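Local atomic coordinates of nuclear polyadenylated rna-binding protein NAB2 (Saccharomyces cerevisiae, PDB entry 2V75), a protein that binds the poly(A) tails of mRNAs, shields them from the exosome, and takes part in poly(A) length control and nuclear export. Residues S58-R61 / D62-A65; Q80-S83 / A84-V88. All coordinates share one frame; numbering follows the deposited sequence.

Contact 1. Residues S58-R61 / D62-A65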
ATOM      1  N   SER A  58      14.086   4.386   6.110  1.00 35.22           N
ATOM      2  CA  SER A  58      14.397   2.976   6.314  1.00 39.26           C
ATOM      3  C   SER A  58      13.887   2.059   5.193  1.00 35.70           C
ATOM      4  O   SER A  58      14.166   0.857   5.210  1.00 39.18           O
ATOM      5  CB  SER A  58      13.772   2.556   7.658  1.00 44.35           C
ATOM      6  OG  SER A  58      12.383   2.945   7.678  1.00 49.00           O
ATOM      7  N   VAL A  59      13.129   2.627   4.251  1.00 39.50           N
ATOM      8  CA  VAL A  59      12.508   1.913   3.141  1.00 38.92           C
ATOM      9  C   VAL A  59      12.955   2.574   1.841  1.00 32.36           C
ATOM     10  O   VAL A  59      12.870   3.813   1.671  1.00 38.12           O
ATOM     11  CB  VAL A  59      10.975   1.950   3.186  1.00 38.12           C
ATOM     12  CG1 VAL A  59      10.374   0.794   2.207  1.00 41.12           C
ATOM     13  CG2 VAL A  59      10.532   1.834   4.660  1.00 47.36           C
ATOM     14  N   SER A  60      13.432   1.742   0.934  1.00 39.16           N
ATOM     15  CA  SER A  60      13.910   2.235  -0.362  1.00 40.82           C
ATOM     16  C   SER A  60      12.771   2.813  -1.179  1.00 38.68           C
ATOM     17  O   SER A  60      11.595   2.408  -1.045  1.00 36.80           O
ATOM     18  CB  SER A  60      14.621   1.114  -1.148  1.00 35.62           C
ATOM     19  OG  SER A  60      13.670   0.140  -1.509  1.00 33.46           O
ATOM     20  N   ARG A  61      13.108   3.739  -2.074  1.00 35.08           N
ATOM     21  CA  ARG A  61      12.101   4.249  -2.997  1.00 36.37           C
ATOM     22  C   ARG A  61      11.577   3.138  -3.910  1.00 38.03           C
ATOM     23  O   ARG A  61      10.380   3.067  -4.194  1.00 35.67           O
ATOM     24  CB  ARG A  61      12.658   5.452  -3.767  1.00 38.66           C
ATOM     25  CG  ARG A  61      11.790   5.954  -4.784  1.00 39.31           C
ATOM     26  CD  ARG A  61      12.351   7.271  -5.433  1.00 45.15           C
ATOM     27  NE  ARG A  61      11.195   7.851  -6.089  1.00 53.27           N
ATOM     28  CZ  ARG A  61      10.527   8.946  -5.727  1.00 53.40           C
ATOM     29  NH1 ARG A  61      10.930   9.755  -4.754  1.00 44.33           N
ATOM     30  NH2 ARG A  61       9.456   9.249  -6.454  1.00 57.71           N
ATOM     31  N   ASP A  62      12.441   2.228  -4.328  1.00 37.18           N
ATOM     32  CA  ASP A  62      11.983   1.107  -5.144  1.00 37.38           C
ATOM     33  C   ASP A  62      10.908   0.309  -4.400  1.00 39.03           C
ATOM     34  O   ASP A  62       9.841  -0.000  -4.931  1.00 36.87           O
ATOM     35  CB  ASP A  62      13.144   0.173  -5.508  1.00 36.49           C
ATOM     36  CG  ASP A  62      12.711  -0.903  -6.467  1.00 41.88           C
ATOM     37  OD1 ASP A  62      12.477  -0.581  -7.645  1.00 48.32           O
ATOM     38  OD2 ASP A  62      12.604  -2.041  -6.016  1.00 39.36           O
ATOM     39  N   THR A  63      11.169  -0.032  -3.140  1.00 36.39           N
ATOM     40  CA  THR A  63      10.185  -0.762  -2.336  1.00 35.77           C
ATOM     41  C   THR A  63       8.904   0.036  -2.113  1.00 39.07           C
ATOM     42  O   THR A  63       7.781  -0.491  -2.301  1.00 40.05           O
ATOM     43  CB  THR A  63      10.809  -1.208  -1.005  1.00 36.66           C
ATOM     44  OG1 THR A  63      11.786  -2.178  -1.335  1.00 38.09           O
ATOM     45  CG2 THR A  63       9.730  -1.818  -0.028  1.00 38.89           C
ATOM     46  N   LEU A  64       9.042   1.321  -1.835  1.00 33.76           N
ATOM     47  CA  LEU A  64       7.855   2.163  -1.652  1.00 36.09           C
ATOM     48  C   LEU A  64       7.032   2.183  -2.927  1.00 40.14           C
ATOM     49  O   LEU A  64       5.801   2.123  -2.899  1.00 38.33           O
ATOM     50  CB  LEU A  64       8.203   3.607  -1.258  1.00 37.47           C
ATOM     51  CG  LEU A  64       8.780   3.715   0.170  1.00 39.23           C
ATOM     52  CD1 LEU A  64       9.413   5.096   0.370  1.00 43.32           C
ATOM     53  CD2 LEU A  64       7.653   3.444   1.169  1.00 37.93           C
ATOM     54  N   ALA A  65       7.718   2.310  -4.052  1.00 37.40           N
ATOM     55  CA  ALA A  65       7.034   2.281  -5.332  1.00 36.48           C
ATOM     56  C   ALA A  65       6.241   0.992  -5.588  1.00 39.13           C
ATOM     57  O   ALA A  65       5.108   1.031  -6.060  1.00 39.07           O
ATOM     58  CB  ALA A  65       8.004   2.571  -6.495  1.00 37.58           C
TER

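Contact 2. Residues Q80-S83 / A84-V88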
ATOM      1  N   GLN A  80     -13.782  -2.776  -9.346  1.00 34.67           N
ATOM      2  CA  GLN A  80     -14.293  -3.649 -10.382  1.00 43.13           C
ATOM      3  C   GLN A  80     -14.984  -4.862  -9.775  1.00 46.32           C
ATOM      4  O   GLN A  80     -15.508  -5.709 -10.489  1.00 38.17           O
ATOM      5  CB  GLN A  80     -13.143  -4.059 -11.292  1.00 40.12           C
ATOM      6  CG  GLN A  80     -12.547  -2.868 -11.997  1.00 41.70           C
ATOM      7  CD  GLN A  80     -11.394  -3.262 -12.911  1.00 49.53           C
ATOM      8  OE1 GLN A  80     -11.080  -4.446 -13.069  1.00 55.26           O
ATOM      9  NE2 GLN A  80     -10.758  -2.265 -13.518  1.00 48.63           N
ATOM     10  N   GLY A  81     -14.980  -4.947  -8.447  1.00 41.89           N
ATOM     11  CA  GLY A  81     -15.776  -5.947  -7.745  1.00 41.00           C
ATOM     12  C   GLY A  81     -15.009  -7.168  -7.282  1.00 41.02           C
ATOM     13  O   GLY A  81     -15.610  -8.131  -6.787  1.00 37.85           O
ATOM     14  N   GLU A  82     -13.690  -7.136  -7.432  1.00 48.41           N
ATOM     15  CA  GLU A  82     -12.843  -8.202  -6.931  1.00 45.19           C
ATOM     16  C   GLU A  82     -12.951  -8.209  -5.407  1.00 42.71           C
ATOM     17  O   GLU A  82     -13.078  -7.157  -4.778  1.00 44.40           O
ATOM     18  CB  GLU A  82     -11.415  -7.976  -7.432  1.00 48.82           C
ATOM     19  CG  GLU A  82     -10.321  -8.824  -6.786  1.00 56.66           C
ATOM     20  CD  GLU A  82     -10.399 -10.301  -7.128  1.00 64.59           C
ATOM     21  OE1 GLU A  82     -11.509 -10.879  -7.056  1.00 59.59           O
ATOM     22  OE2 GLU A  82      -9.330 -10.881  -7.433  1.00 72.66           O
ATOM     23  N   SER A  83     -12.933  -9.398  -4.809  1.00 42.35           N
ATOM     24  CA  SER A  83     -13.079  -9.518  -3.359  1.00 44.26           C
ATOM     25  C   SER A  83     -11.755  -9.186  -2.632  1.00 36.59           C
ATOM     26  O   SER A  83     -10.651  -9.504  -3.121  1.00 37.92           O
ATOM     27  CB  SER A  83     -13.639 -10.935  -2.989  1.00 41.44           C
ATOM     28  OG  SER A  83     -12.529 -11.846  -2.776  1.00 51.18           O
ATOM     29  N   ALA A  84     -11.819  -8.500  -1.487  1.00 40.76           N
ATOM     30  CA  ALA A  84     -10.632  -8.222  -0.686  1.00 39.45           C
ATOM     31  C   ALA A  84      -9.892  -9.503  -0.261  1.00 41.97           C
ATOM     32  O   ALA A  84      -8.671  -9.522  -0.258  1.00 38.94           O
ATOM     33  CB  ALA A  84     -10.982  -7.409   0.582  1.00 39.76           C
ATOM     34  N   GLU A  85     -10.611 -10.567   0.081  1.00 38.39           N
ATOM     35  CA  GLU A  85      -9.978 -11.863   0.402  1.00 41.05           C
ATOM     36  C   GLU A  85      -9.056 -12.336  -0.703  1.00 43.33           C
ATOM     37  O   GLU A  85      -7.918 -12.711  -0.439  1.00 41.66           O
ATOM     38  CB  GLU A  85     -11.028 -12.959   0.615  1.00 43.42           C
ATOM     39  CG  GLU A  85     -11.619 -12.860   1.985  1.00 48.76           C
ATOM     40  CD  GLU A  85     -12.687 -13.959   2.149  1.00 49.16           C
ATOM     41  OE1 GLU A  85     -12.327 -15.219   2.148  1.00 46.63           O
ATOM     42  OE2 GLU A  85     -13.887 -13.512   2.303  1.00 52.95           O
ATOM     43  N   ASN A  86      -9.575 -12.333  -1.937  1.00 45.50           N
ATOM     44  CA  ASN A  86      -8.835 -12.826  -3.090  1.00 46.12           C
ATOM     45  C   ASN A  86      -7.562 -11.998  -3.250  1.00 43.26           C
ATOM     46  O   ASN A  86      -6.475 -12.530  -3.548  1.00 42.24           O
ATOM     47  CB  ASN A  86      -9.663 -12.749  -4.391  1.00 41.84           C
ATOM     48  CG  ASN A  86     -10.800 -13.764  -4.463  1.00 47.70           C
ATOM     49  OD1 ASN A  86     -11.790 -13.531  -5.182  1.00 48.89           O
ATOM     50  ND2 ASN A  86     -10.664 -14.900  -3.746  1.00 47.14           N
ATOM     51  N   ILE A  87      -7.688 -10.689  -3.021  1.00 37.75           N
ATOM     52  CA  ILE A  87      -6.553  -9.796  -3.156  1.00 38.10           C
ATOM     53  C   ILE A  87      -5.486 -10.055  -2.083  1.00 39.70           C
ATOM     54  O   ILE A  87      -4.294 -10.142  -2.370  1.00 41.39           O
ATOM     55  CB  ILE A  87      -6.997  -8.307  -3.188  1.00 40.32           C
ATOM     56  CG1 ILE A  87      -7.945  -8.059  -4.376  1.00 40.41           C
ATOM     57  CG2 ILE A  87      -5.755  -7.422  -3.164  1.00 38.89           C
ATOM     58  CD1 ILE A  87      -8.408  -6.620  -4.487  1.00 41.27           C
ATOM     59  N   VAL A  88      -5.938 -10.194  -0.844  1.00 43.22           N
ATOM     60  CA  VAL A  88      -5.085 -10.625   0.261  1.00 45.51           C
ATOM     61  C   VAL A  88      -4.395 -11.968  -0.019  1.00 40.85           C
ATOM     62  O   VAL A  88      -3.195 -12.079   0.183  1.00 42.27           O
ATOM     63  CB  VAL A  88      -5.904 -10.739   1.549  1.00 39.29           C
ATOM     64  CG1 VAL A  88      -5.068 -11.392   2.678  1.00 40.37           C
ATOM     65  CG2 VAL A  88      -6.388  -9.361   2.035  1.00 39.36           C
TER

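Contact 1. Residues S58-R61 / D62-A65
S60 caps the N-terminus of helix 61-79 by accepting the backbone N-H of T63. The capping bond from T63 N to S60 OG is 3.0 Å long and fairly straight, 159° at the hydrogen. T63 OG1 also lies 3.0 Å from S60 OG, but whether it donates its proton there is not settled. The serine hydroxyl sits between its own backbone N and carbonyl carbon (chi1 67°), which points it at the first turn of the helix. Regular helix bonding starts at the same residue. L64 N donates to S60 O at 2.9 Å, and A65 N donates to R61 O at 2.8 Å.

The apolar part lies beside the cap. V59, one residue before S60, turns its side chain to the helix. Its CG1 is anti to the backbone N (chi1 -163°) and presses on the methyl of T63, with V59 CG1 to T63 CG2 a tight 3.5 Å. The two side chains cross at about a right angle. V59 CG1 also reaches L64 CG, at 3.9 Å. This valine packs against the third and fourth residues after the cap.

R61 runs extended from CG to NE, and its NH2 forms a salt bridge with D50 of helix 45-55. L64 is buried against L52 and A53 of helix 45-55, while V59 touches F24 and T63 touches I21 in a neighbouring loop.

Contact 2. Residues Q80-S83 / A84-V88
S83 and N86 meet at an N-cap: the serine precedes helix 84-93, and its side chain accepts a bond from the first turn. N86 N donates to S83 OG at 3.1 Å, with 160° at the hydrogen. The backbone of S83 adds a second link, because I87 N donates to S83 O at 3.2 Å. Hydroxyl and carbonyl of one residue thus hold two successive N-H groups of the helix.

E82 packs on the same turn from the residue before the cap. With E82 CG anti to the backbone N (chi1 168°), E82 CG lies 3.5 Å from I87 CG1. The bend at chi2 then brings the carboxylate over to the CB of N86, with E82 OE2 3.6 Å from N86 CB. It also turns the carboxylate back on its own backbone, where E82 OE1 accepts from S83 N at 3.0 Å. That bond is bent.

Just before the cap, helix 61-79 ends. G81 has a positive phi (100°) and closes that helix with a Schellman motif. I87 is buried against A74, A77 and L78 of helix 61-79 and I13 of helix 7-18. A84 touches N9 of helix 7-18. I87 CG1 rests 3.3 Å from S83 O, the same carbonyl that takes the I87 N-H.

In the fold
Both contacts lie in the N-terminal domain of Nab2, an all-helical unit in the PWI-like clan. They follow in series along the chain. Contact 1 opens helix 61-79, and contact 2 spans the turn from the end of that helix into helix 84-93. Their centres are 25 Å apart, on opposite sides of the chain's centre, and their nearest atoms are about 14 Å apart. The two do not touch. Helix 61-79 connects them. Contact 1 joins its start to helix 45-55, while contact 2 leads from its end into helix 84-93, whose first turn packs on helices 61-79 and 7-18. The domain is required for nuclear export of poly(A) RNA and of Nab2 itself.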